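Local coordinates for BamaA.19900.a (Balamuthia mandrillaris, PDB 6VZZ), which is a glucokinase of the actin-ATPase clan that binds glucose and probably phosphorylates it at the 6-hydroxyl with ATP, at residues 144-157 / 377-389. Sequence-based numbering, arbitrary orientation.
Sequences INDLEGTCYGVSSM and PVNLNLHGALYVA. With BGC (beta-D-glucopyranose), chain B.
Gly-153 and Gly-384 let the axes of helices 146-157 and 380-389 pass 6.5 Å apart, a worked example of glycine-mediated close crossing: the axes cross at 82°, and with no side chains between them the CA atoms of Gly-153 and Gly-384 lie 4.0 Å apart. Leu-380 then fills the hole among Thr-150, Gly-153, Val-154 and Met-157. Followed outward, its CB lies beside Thr-150 CG2; chi1 of -74° puts CG anti to the carbonyl carbon, and the fork beyond it sends CD1 to Val-154 CG2 at 4.0 Å and CD2 to Met-157 SD at 3.9 Å. Beyond that sulfur, the extended methionine chain sets CE over the centre of one face of the His-383 ring, a CH-pi contact. At the far side of the crossing, Val-388 CG2 covers one face of the Tyr-152 ring, offset toward its rim, and touches the tip of Ile-144. The polar link is Thr-150 OG1 donating to Asn-381 OD1, modelled so short that its exact length is doubtful. Asp-146, one turn before Thr-150, accepts hydrogen bonds from glucose O4 and O6. With OD1 held by Thr-150 and ND2 hydrogen-bonded to Asp-42 OD1, the Asn-381 amide is probably fixed in its rotation beside the sugar-binding helix start.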
loop_
_atom_site.group_PDB
_atom_site.type_symbol
_atom_site.label_atom_id
_atom_site.label_comp_id
_atom_site.label_asym_id
_atom_site.label_seq_id
_atom_site.Cartn_x
_atom_site.Cartn_y
_atom_site.Cartn_z
ATOM N N ILE A 144 18.521 5.254 4.608
ATOM C CA ILE A 144 17.381 4.530 4.072
ATOM C C ILE A 144 16.662 3.875 5.242
ATOM O O ILE A 144 17.198 3.757 6.346
ATOM C CB ILE A 144 17.778 3.486 3.012
ATOM C CG1 ILE A 144 18.666 2.402 3.636
ATOM C CG2 ILE A 144 18.429 4.181 1.805
ATOM C CD1 ILE A 144 19.112 1.341 2.654
ATOM N N ASN A 145 15.412 3.486 5.002
ATOM C CA ASN A 145 14.672 2.711 5.987
ATOM C C ASN A 145 15.231 1.290 6.032
ATOM O O ASN A 145 15.809 0.797 5.056
ATOM C CB ASN A 145 13.178 2.730 5.640
ATOM C CG ASN A 145 12.350 1.790 6.493
ATOM O OD1 ASN A 145 12.206 0.609 6.164
ATOM N ND2 ASN A 145 11.775 2.313 7.576
ATOM N N ASP A 146 15.088 0.640 7.191
ATOM C CA ASP A 146 15.675 -0.687 7.359
ATOM C C ASP A 146 15.047 -1.708 6.411
ATOM O O ASP A 146 15.766 -2.498 5.783
ATOM C CB ASP A 146 15.578 -1.147 8.817
ATOM C CG ASP A 146 14.150 -1.165 9.354
ATOM O OD1 ASP A 146 13.263 -0.489 8.782
ATOM O OD2 ASP A 146 13.917 -1.850 10.381
ATOM N N LEU A 147 13.716 -1.707 6.269
ATOM C CA LEU A 147 13.104 -2.637 5.319
ATOM C C LEU A 147 13.417 -2.252 3.880
ATOM O O LEU A 147 13.543 -3.128 3.016
ATOM C CB LEU A 147 11.594 -2.718 5.530
ATOM C CG LEU A 147 11.124 -3.930 6.339
ATOM C CD1 LEU A 147 11.299 -5.206 5.540
ATOM C CD2 LEU A 147 11.883 -4.022 7.648
ATOM N N GLU A 148 13.532 -0.952 3.607
ATOM C CA GLU A 148 14.071 -0.520 2.327
ATOM C C GLU A 148 15.457 -1.118 2.098
ATOM O O GLU A 148 15.783 -1.552 0.985
ATOM C CB GLU A 148 14.096 1.010 2.288
ATOM C CG GLU A 148 14.811 1.628 1.100
ATOM C CD GLU A 148 14.700 3.147 1.083
ATOM O OE1 GLU A 148 14.323 3.740 2.124
ATOM O OE2 GLU A 148 14.988 3.752 0.022
ATOM N N GLY A 149 16.278 -1.185 3.149
ATOM C CA GLY A 149 17.563 -1.854 3.025
ATOM C C GLY A 149 17.429 -3.348 2.777
ATOM O O GLY A 149 18.203 -3.933 2.009
ATOM N N THR A 150 16.452 -3.987 3.430
ATOM C CA THR A 150 16.201 -5.407 3.194
ATOM C C THR A 150 15.927 -5.668 1.721
ATOM O O THR A 150 16.478 -6.602 1.126
ATOM C CB THR A 150 15.016 -5.884 4.038
ATOM O OG1 THR A 150 15.290 -5.675 5.431
ATOM C CG2 THR A 150 14.743 -7.356 3.790
ATOM N N CYS A 151 15.085 -4.833 1.110
ATOM C CA CYS A 151 14.746 -5.042 -0.290
ATOM C C CYS A 151 15.977 -4.946 -1.185
ATOM O O CYS A 151 16.156 -5.777 -2.088
ATOM C CB CYS A 151 13.667 -4.053 -0.715
ATOM S SG CYS A 151 12.122 -4.342 0.173
ATOM N N TYR A 152 16.846 -3.956 -0.951
ATOM C CA TYR A 152 18.057 -3.875 -1.763
ATOM C C TYR A 152 18.922 -5.110 -1.564
ATOM O O TYR A 152 19.524 -5.619 -2.520
ATOM C CB TYR A 152 18.842 -2.606 -1.439
ATOM C CG TYR A 152 18.211 -1.360 -1.999
ATOM C CD1 TYR A 152 18.164 -1.142 -3.375
ATOM C CD2 TYR A 152 17.657 -0.403 -1.160
ATOM C CE1 TYR A 152 17.586 0.004 -3.898
ATOM C CE2 TYR A 152 17.065 0.738 -1.672
ATOM C CZ TYR A 152 17.037 0.937 -3.038
ATOM O OH TYR A 152 16.456 2.072 -3.545
ATOM N N GLY A 153 18.975 -5.622 -0.335
ATOM C CA GLY A 153 19.672 -6.873 -0.105
ATOM C C GLY A 153 19.055 -8.023 -0.874
ATOM O O GLY A 153 19.761 -8.810 -1.514
ATOM N N VAL A 154 17.723 -8.140 -0.813
ATOM C CA VAL A 154 17.022 -9.190 -1.546
ATOM C C VAL A 154 17.273 -9.046 -3.038
ATOM O O VAL A 154 17.646 -10.010 -3.717
ATOM C CB VAL A 154 15.516 -9.159 -1.234
ATOM C CG1 VAL A 154 14.776 -10.099 -2.165
ATOM C CG2 VAL A 154 15.264 -9.524 0.210
ATOM N N SER A 155 17.075 -7.831 -3.565
ATOM C CA SER A 155 17.262 -7.600 -4.992
ATOM C C SER A 155 18.687 -7.925 -5.414
ATOM O O SER A 155 18.913 -8.528 -6.471
ATOM C CB SER A 155 16.915 -6.153 -5.335
ATOM O OG SER A 155 17.195 -5.870 -6.701
ATOM N N SER A 156 19.660 -7.540 -4.589
ATOM C CA SER A 156 21.053 -7.859 -4.874
ATOM C C SER A 156 21.273 -9.368 -4.953
ATOM O O SER A 156 21.946 -9.859 -5.867
ATOM C CB SER A 156 21.939 -7.228 -3.803
ATOM O OG SER A 156 23.255 -7.717 -3.906
ATOM N N MET A 157 20.695 -10.124 -4.017
ATOM C CA MET A 157 20.888 -11.568 -4.029
ATOM C C MET A 157 20.104 -12.231 -5.148
ATOM O O MET A 157 20.542 -13.254 -5.688
ATOM C CB MET A 157 20.495 -12.163 -2.683
ATOM C CG MET A 157 21.367 -11.686 -1.565
ATOM S SD MET A 157 21.307 -12.792 -0.167
ATOM C CE MET A 157 22.695 -12.145 0.777
ATOM N N PRO A 377 20.443 -17.292 8.941
ATOM C CA PRO A 377 20.743 -15.938 9.421
ATOM C C PRO A 377 21.647 -15.223 8.432
ATOM O O PRO A 377 22.686 -15.744 8.028
ATOM C CB PRO A 377 21.452 -16.174 10.762
ATOM C CG PRO A 377 21.184 -17.580 11.119
ATOM C CD PRO A 377 20.996 -18.323 9.830
ATOM N N VAL A 378 21.225 -14.039 8.018
ATOM C CA VAL A 378 22.026 -13.185 7.156
ATOM C C VAL A 378 21.431 -11.793 7.295
ATOM O O VAL A 378 20.204 -11.629 7.311
ATOM C CB VAL A 378 22.047 -13.684 5.696
ATOM C CG1 VAL A 378 20.647 -13.834 5.137
ATOM C CG2 VAL A 378 22.858 -12.744 4.831
ATOM N N ASN A 379 22.271 -10.784 7.475
ATOM C CA ASN A 379 21.725 -9.459 7.741
ATOM C C ASN A 379 21.492 -8.798 6.390
ATOM O O ASN A 379 22.379 -8.188 5.800
ATOM C CB ASN A 379 22.631 -8.650 8.659
ATOM C CG ASN A 379 21.871 -7.543 9.371
ATOM O OD1 ASN A 379 20.888 -7.026 8.845
ATOM N ND2 ASN A 379 22.300 -7.193 10.574
ATOM N N LEU A 380 20.279 -8.969 5.875
ATOM C CA LEU A 380 19.943 -8.422 4.570
ATOM C C LEU A 380 19.971 -6.903 4.587
ATOM O O LEU A 380 20.263 -6.282 3.560
ATOM C CB LEU A 380 18.570 -8.939 4.129
ATOM C CG LEU A 380 18.512 -10.405 3.677
ATOM C CD1 LEU A 380 17.069 -10.871 3.538
ATOM C CD2 LEU A 380 19.242 -10.597 2.361
ATOM N N ASN A 381 19.675 -6.293 5.738
ATOM C CA ASN A 381 19.750 -4.842 5.864
ATOM C C ASN A 381 21.156 -4.338 5.583
ATOM O O ASN A 381 21.334 -3.328 4.888
ATOM C CB ASN A 381 19.316 -4.414 7.265
ATOM C CG ASN A 381 17.888 -4.796 7.571
ATOM O OD1 ASN A 381 17.221 -5.446 6.762
ATOM N ND2 ASN A 381 17.409 -4.407 8.748
ATOM N N LEU A 382 22.166 -5.020 6.133
ATOM C CA LEU A 382 23.542 -4.589 5.934
ATOM C C LEU A 382 23.955 -4.742 4.481
ATOM O O LEU A 382 24.630 -3.862 3.932
ATOM C CB LEU A 382 24.486 -5.373 6.843
ATOM C CG LEU A 382 24.398 -5.082 8.340
ATOM C CD1 LEU A 382 25.313 -6.019 9.077
ATOM C CD2 LEU A 382 24.765 -3.638 8.630
ATOM N N HIS A 383 23.557 -5.849 3.840
ATOM C CA HIS A 383 23.821 -6.006 2.413
ATOM C C HIS A 383 23.196 -4.864 1.624
ATOM O O HIS A 383 23.845 -4.269 0.755
ATOM C CB HIS A 383 23.294 -7.353 1.907
ATOM C CG HIS A 383 24.189 -8.512 2.213
ATOM N ND1 HIS A 383 23.954 -9.379 3.259
ATOM C CD2 HIS A 383 25.313 -8.957 1.604
ATOM C CE1 HIS A 383 24.894 -10.307 3.283
ATOM N NE2 HIS A 383 25.733 -10.071 2.291
ATOM N N GLY A 384 21.935 -4.540 1.926
ATOM C CA GLY A 384 21.261 -3.460 1.225
ATOM C C GLY A 384 21.937 -2.122 1.447
ATOM O O GLY A 384 22.210 -1.381 0.497
ATOM N N ALA A 385 22.243 -1.808 2.708
ATOM C CA ALA A 385 22.923 -0.551 3.002
ATOM C C ALA A 385 24.255 -0.467 2.275
ATOM O O ALA A 385 24.631 0.603 1.781
ATOM C CB ALA A 385 23.122 -0.391 4.507
ATOM N N LEU A 386 24.980 -1.586 2.191
ATOM C CA LEU A 386 26.272 -1.562 1.514
ATOM C C LEU A 386 26.112 -1.443 0.004
ATOM O O LEU A 386 26.984 -0.892 -0.669
ATOM C CB LEU A 386 27.087 -2.799 1.879
ATOM C CG LEU A 386 27.733 -2.750 3.262
ATOM C CD1 LEU A 386 28.298 -4.101 3.651
ATOM C CD2 LEU A 386 28.828 -1.697 3.302
ATOM N N TYR A 387 25.003 -1.933 -0.544
ATOM C CA TYR A 387 24.726 -1.700 -1.954
ATOM C C TYR A 387 24.498 -0.214 -2.229
ATOM O O TYR A 387 25.063 0.344 -3.178
ATOM C CB TYR A 387 23.525 -2.540 -2.381
ATOM C CG TYR A 387 22.986 -2.205 -3.745
ATOM C CD1 TYR A 387 23.624 -2.654 -4.895
ATOM C CD2 TYR A 387 21.828 -1.447 -3.886
ATOM C CE1 TYR A 387 23.129 -2.346 -6.151
ATOM C CE2 TYR A 387 21.323 -1.134 -5.133
ATOM C CZ TYR A 387 21.977 -1.586 -6.261
ATOM O OH TYR A 387 21.478 -1.272 -7.500
ATOM N N VAL A 388 23.699 0.450 -1.391
ATOM C CA VAL A 388 23.446 1.878 -1.560
ATOM C C VAL A 388 24.715 2.700 -1.332
ATOM O O VAL A 388 24.981 3.667 -2.056
ATOM C CB VAL A 388 22.323 2.330 -0.615
ATOM C CG1 VAL A 388 22.146 3.838 -0.722
ATOM C CG2 VAL A 388 21.028 1.579 -0.920
ATOM N N ALA A 389 25.508 2.346 -0.317
ATOM C CA ALA A 389 26.672 3.154 0.024
ATOM C C ALA A 389 27.656 3.266 -1.128
ATOM O O ALA A 389 28.455 4.210 -1.159
ATOM C CB ALA A 389 27.381 2.573 1.245
HETATM C C2 BGC B . 9.106 1.469 11.974
HETATM C C3 BGC B . 9.556 1.096 10.570
HETATM C C4 BGC B . 10.528 -0.077 10.627
HETATM C C5 BGC B . 9.890 -1.226 11.400
HETATM C C6 BGC B . 10.784 -2.432 11.557
HETATM C C1 BGC B . 8.530 0.236 12.652
HETATM O O1 BGC B . 8.028 0.536 13.903
HETATM O O2 BGC B . 8.136 2.507 11.919
HETATM O O3 BGC B . 10.150 2.213 9.924
HETATM O O4 BGC B . 10.825 -0.527 9.314
HETATM O O5 BGC B . 9.539 -0.769 12.713
HETATM O O6 BGC B . 12.075 -2.069 11.998
#